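Local atomic coordinates of transcriptional regulator ComR (Streptococcus vestibularis F0396, PDB entry 6HU8), a protein that probably binds DNA through a helix-turn-helix domain and acts as a peptide-sensing transcriptional regulator of competence in streptococci. Residues A[3-15]-A[36-48]. Numbering follows the deposited sequence.
Sequences IKDSIGLRIKTER and QLIRIEKGESLPS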
loop_
_atom_site.group_PDB
_atom_site.type_symbol
_atom_site.label_atom_id
_atom_site.label_comp_id
_atom_site.label_asym_id
_atom_site.label_seq_id
_atom_site.Cartn_x
_atom_site.Cartn_y
_atom_site.Cartn_z
ATOM N N ILE A 3 4.722 25.902 10.811
ATOM C CA ILE A 3 5.595 24.924 11.443
ATOM C C ILE A 3 6.524 24.277 10.388
ATOM O O ILE A 3 7.719 24.080 10.634
ATOM C CB ILE A 3 4.761 23.858 12.159
ATOM C CG1 ILE A 3 4.085 24.464 13.392
ATOM C CG2 ILE A 3 5.607 22.647 12.542
ATOM C CD1 ILE A 3 3.022 23.569 13.983
ATOM N N LYS A 4 5.979 23.971 9.214
ATOM C CA LYS A 4 6.789 23.407 8.129
ATOM C C LYS A 4 7.918 24.375 7.697
ATOM O O LYS A 4 9.069 23.954 7.517
ATOM C CB LYS A 4 5.902 23.042 6.928
ATOM C CG LYS A 4 5.076 21.783 7.131
ATOM C CD LYS A 4 4.368 21.343 5.835
ATOM C CE LYS A 4 2.945 21.883 5.744
ATOM N NZ LYS A 4 2.907 23.131 4.924
ATOM N N ASP A 5 7.588 25.660 7.545
ATOM C CA ASP A 5 8.580 26.685 7.197
ATOM C C ASP A 5 9.684 26.764 8.240
ATOM O O ASP A 5 10.861 26.807 7.895
ATOM C CB ASP A 5 7.942 28.071 7.067
ATOM C CG ASP A 5 7.004 28.190 5.876
ATOM O OD1 ASP A 5 7.162 27.439 4.887
ATOM O OD2 ASP A 5 6.104 29.058 5.938
ATOM N N SER A 6 9.308 26.790 9.521
ATOM C CA SER A 6 10.302 27.032 10.570
ATOM C C SER A 6 11.214 25.825 10.740
ATOM O O SER A 6 12.438 25.966 10.827
ATOM C CB SER A 6 9.627 27.392 11.902
ATOM O OG SER A 6 8.744 26.357 12.301
ATOM N N ILE A 7 10.621 24.638 10.783
ATOM C CA ILE A 7 11.407 23.410 10.853
ATOM C C ILE A 7 12.318 23.261 9.618
ATOM O O ILE A 7 13.515 23.034 9.763
ATOM C CB ILE A 7 10.490 22.168 11.002
ATOM C CG1 ILE A 7 9.824 22.185 12.382
ATOM C CG2 ILE A 7 11.283 20.884 10.826
ATOM C CD1 ILE A 7 8.798 21.097 12.580
ATOM N N GLY A 8 11.760 23.392 8.419
ATOM C CA GLY A 8 12.576 23.371 7.207
ATOM C C GLY A 8 13.774 24.328 7.252
ATOM O O GLY A 8 14.902 23.969 6.898
ATOM N N LEU A 9 13.556 25.556 7.702
ATOM C CA LEU A 9 14.649 26.528 7.745
ATOM C C LEU A 9 15.690 26.175 8.813
ATOM O O LEU A 9 16.872 26.413 8.622
ATOM C CB LEU A 9 14.103 27.934 7.983
ATOM C CG LEU A 9 15.123 29.060 8.110
ATOM C CD1 LEU A 9 15.853 29.328 6.771
ATOM C CD2 LEU A 9 14.430 30.309 8.644
ATOM N N ARG A 10 15.266 25.586 9.926
ATOM C CA ARG A 10 16.234 25.163 10.943
ATOM C C ARG A 10 17.134 24.058 10.421
ATOM O O ARG A 10 18.340 24.056 10.655
ATOM C CB ARG A 10 15.526 24.692 12.211
ATOM C CG ARG A 10 15.255 25.815 13.180
ATOM C CD ARG A 10 14.569 25.312 14.422
ATOM N NE ARG A 10 13.520 26.235 14.853
ATOM C CZ ARG A 10 12.214 26.000 14.742
ATOM N NH1 ARG A 10 11.347 26.912 15.169
ATOM N NH2 ARG A 10 11.766 24.852 14.223
ATOM N N ILE A 11 16.532 23.112 9.715
ATOM C CA ILE A 11 17.282 22.034 9.108
ATOM C C ILE A 11 18.253 22.581 8.073
ATOM O O ILE A 11 19.439 22.223 8.056
ATOM C CB ILE A 11 16.341 21.013 8.449
ATOM C CG1 ILE A 11 15.581 20.220 9.526
ATOM C CG2 ILE A 11 17.125 20.088 7.543
ATOM C CD1 ILE A 11 14.403 19.398 8.970
ATOM N N LYS A 12 17.734 23.440 7.203
ATOM C CA LYS A 12 18.534 24.020 6.141
ATOM C C LYS A 12 19.680 24.866 6.693
ATOM O O LYS A 12 20.806 24.811 6.173
ATOM C CB LYS A 12 17.660 24.865 5.211
ATOM C CG LYS A 12 18.416 25.478 4.029
ATOM C CD LYS A 12 17.438 25.979 2.979
ATOM C CE LYS A 12 17.549 27.477 2.758
ATOM N NZ LYS A 12 18.644 27.823 1.806
ATOM N N THR A 13 19.400 25.652 7.732
ATOM C CA THR A 13 20.428 26.525 8.297
ATOM C C THR A 13 21.557 25.705 8.904
ATOM O O THR A 13 22.731 26.024 8.717
ATOM C CB THR A 13 19.850 27.487 9.352
ATOM O OG1 THR A 13 18.952 28.394 8.709
ATOM C CG2 THR A 13 20.955 28.298 10.010
ATOM N N GLU A 14 21.214 24.628 9.590
ATOM C CA GLU A 14 22.239 23.810 10.234
ATOM C C GLU A 14 23.065 23.014 9.218
ATOM O O GLU A 14 24.285 22.873 9.369
ATOM C CB GLU A 14 21.606 22.862 11.245
ATOM C CG GLU A 14 22.601 21.993 11.979
ATOM C CD GLU A 14 23.523 22.800 12.873
ATOM O OE1 GLU A 14 24.723 22.455 12.951
ATOM O OE2 GLU A 14 23.045 23.777 13.499
ATOM N N ARG A 15 22.396 22.477 8.197
ATOM C CA ARG A 15 23.098 21.789 7.121
ATOM C C ARG A 15 24.139 22.714 6.485
ATOM O O ARG A 15 25.302 22.325 6.291
ATOM C CB ARG A 15 22.108 21.291 6.054
ATOM C CG ARG A 15 22.787 20.531 4.916
ATOM C CD ARG A 15 21.820 20.014 3.859
ATOM N NE ARG A 15 20.982 21.067 3.278
ATOM C CZ ARG A 15 21.394 21.967 2.388
ATOM N NH1 ARG A 15 22.660 21.987 1.986
ATOM N NH2 ARG A 15 20.544 22.874 1.916
ATOM N N GLN A 36 13.036 14.746 -1.274
ATOM C CA GLN A 36 12.375 14.737 0.040
ATOM C C GLN A 36 12.950 15.831 0.939
ATOM O O GLN A 36 12.211 16.590 1.554
ATOM C CB GLN A 36 12.529 13.366 0.708
ATOM C CG GLN A 36 11.569 12.289 0.178
ATOM C CD GLN A 36 11.971 10.911 0.607
ATOM O OE1 GLN A 36 12.957 10.743 1.325
ATOM N NE2 GLN A 36 11.222 9.905 0.170
ATOM N N LEU A 37 14.277 15.915 1.012
ATOM C CA LEU A 37 14.932 16.976 1.796
ATOM C C LEU A 37 14.567 18.368 1.280
ATOM O O LEU A 37 14.203 19.239 2.058
ATOM C CB LEU A 37 16.460 16.795 1.799
ATOM C CG LEU A 37 17.261 17.879 2.561
ATOM C CD1 LEU A 37 16.800 18.009 4.019
ATOM C CD2 LEU A 37 18.748 17.568 2.521
ATOM N N ILE A 38 14.668 18.594 -0.029
ATOM C CA ILE A 38 14.272 19.895 -0.581
ATOM C C ILE A 38 12.840 20.352 -0.216
ATOM O O ILE A 38 12.628 21.521 0.092
ATOM C CB ILE A 38 14.427 19.895 -2.116
ATOM C CG1 ILE A 38 15.917 19.881 -2.466
ATOM C CG2 ILE A 38 13.830 21.149 -2.723
ATOM C CD1 ILE A 38 16.192 19.632 -3.948
ATOM N N ARG A 39 11.864 19.443 -0.250
ATOM C CA ARG A 39 10.489 19.799 0.072
ATOM C C ARG A 39 10.377 20.183 1.551
ATOM O O ARG A 39 9.598 21.071 1.920
ATOM C CB ARG A 39 9.526 18.640 -0.261
ATOM C CG ARG A 39 9.253 18.490 -1.761
ATOM C CD ARG A 39 8.141 17.493 -2.064
ATOM N NE ARG A 39 8.475 16.124 -1.679
ATOM C CZ ARG A 39 9.072 15.251 -2.483
ATOM N NH1 ARG A 39 9.416 15.615 -3.720
ATOM N NH2 ARG A 39 9.342 14.026 -2.053
ATOM N N ILE A 40 11.166 19.524 2.393
ATOM C CA ILE A 40 11.183 19.865 3.823
ATOM C C ILE A 40 11.791 21.252 4.017
ATOM O O ILE A 40 11.182 22.118 4.653
ATOM C CB ILE A 40 11.971 18.810 4.650
ATOM C CG1 ILE A 40 11.212 17.477 4.685
ATOM C CG2 ILE A 40 12.291 19.332 6.068
ATOM C CD1 ILE A 40 12.022 16.334 5.274
ATOM N N GLU A 41 12.976 21.480 3.439
ATOM C CA GLU A 41 13.660 22.763 3.613
ATOM C C GLU A 41 12.872 23.927 3.023
ATOM O O GLU A 41 13.022 25.058 3.479
ATOM C CB GLU A 41 15.066 22.727 2.997
ATOM C CG GLU A 41 16.021 21.767 3.745
ATOM C CD GLU A 41 17.469 21.830 3.254
ATOM O OE1 GLU A 41 17.722 22.435 2.194
ATOM O OE2 GLU A 41 18.359 21.270 3.932
ATOM N N LYS A 42 12.017 23.659 2.037
ATOM C CA LYS A 42 11.231 24.728 1.416
ATOM C C LYS A 42 9.899 24.946 2.131
ATOM O O LYS A 42 9.120 25.800 1.727
ATOM C CB LYS A 42 10.956 24.421 -0.060
ATOM C CG LYS A 42 12.102 24.711 -1.015
ATOM C CD LYS A 42 11.746 24.258 -2.423
ATOM C CE LYS A 42 12.590 24.953 -3.476
ATOM N NZ LYS A 42 14.008 25.148 -3.046
ATOM N N GLY A 43 9.625 24.160 3.169
ATOM C CA GLY A 43 8.372 24.281 3.904
ATOM C C GLY A 43 7.207 23.552 3.242
ATOM O O GLY A 43 6.071 23.660 3.695
ATOM N N GLU A 44 7.476 22.795 2.179
ATOM C CA GLU A 44 6.403 22.090 1.460
ATOM C C GLU A 44 5.903 20.844 2.171
ATOM O O GLU A 44 4.729 20.470 2.062
ATOM C CB GLU A 44 6.869 21.719 0.048
ATOM C CG GLU A 44 7.121 22.948 -0.801
ATOM C CD GLU A 44 7.782 22.622 -2.117
ATOM O OE1 GLU A 44 7.508 21.531 -2.653
ATOM O OE2 GLU A 44 8.587 23.452 -2.603
ATOM N N SER A 45 6.772 20.164 2.898
ATOM C CA SER A 45 6.250 19.063 3.686
ATOM C C SER A 45 6.916 18.987 5.043
ATOM O O SER A 45 7.998 19.547 5.266
ATOM C CB SER A 45 6.397 17.731 2.945
ATOM O OG SER A 45 7.683 17.590 2.395
ATOM N N LEU A 46 6.236 18.285 5.940
ATOM C CA LEU A 46 6.666 18.108 7.307
ATOM C C LEU A 46 7.494 16.841 7.375
ATOM O O LEU A 46 7.115 15.832 6.783
ATOM C CB LEU A 46 5.441 17.999 8.231
ATOM C CG LEU A 46 5.656 17.971 9.743
ATOM C CD1 LEU A 46 6.175 19.314 10.219
ATOM C CD2 LEU A 46 4.355 17.596 10.486
ATOM N N PRO A 47 8.617 16.866 8.111
ATOM C CA PRO A 47 9.313 15.585 8.267
ATOM C C PRO A 47 8.566 14.621 9.182
ATOM O O PRO A 47 8.007 15.028 10.225
ATOM C CB PRO A 47 10.648 15.976 8.889
ATOM C CG PRO A 47 10.399 17.277 9.554
ATOM C CD PRO A 47 9.291 17.967 8.815
ATOM N N SER A 48 8.547 13.350 8.784
ATOM C CA SER A 48 8.069 12.281 9.648
ATOM C C SER A 48 9.135 12.058 10.701
ATOM O O SER A 48 10.258 12.586 10.581
ATOM C CB SER A 48 7.797 10.990 8.853
ATOM O OG SER A 48 8.979 10.498 8.228
HETATM O O HOH W 1 9.146 21.018 7.600
#
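E41 lays its side chain across K12 at about a right angle, its CD 3.6 Å from K12 CB, and fills a hole made by G8, I11, K12 and R15. Extended beyond CG, it delivers the carboxylate to R15, whose guanidinium meets it side-on: R15 NE binds E41 OE2 at 2.7 Å, almost straight at 174°, and R15 NH2 binds E41 OE1 at 2.9 Å. Both oxygens use their syn lone pairs, and the bend of R15 at chi3 (56°) turns its NE edge to the acid. R22 also forms a salt bridge with E41 OE1, which probably favours the charged carboxylate. This buried bridge joins the first helix of the Cro/C1-type helix-turn-helix domain to the end of helix 34-41, at 119° between axes. G8, lacking a side chain, lets the backbones close in, its CA 3.2 Å from I40 O. G43 ends the helix in a Schellman motif, and K4 folds over the turn beyond, CB 3.3 Å from G43 O. A water links K4 O to S45 O, donating to both. On the apolar side I11 CD1 packs 3.6 Å from I40 CG2, while I7 meets L46 through CD1 and P47 through CG2; helix 49-59 adds L52 and I55 against I11.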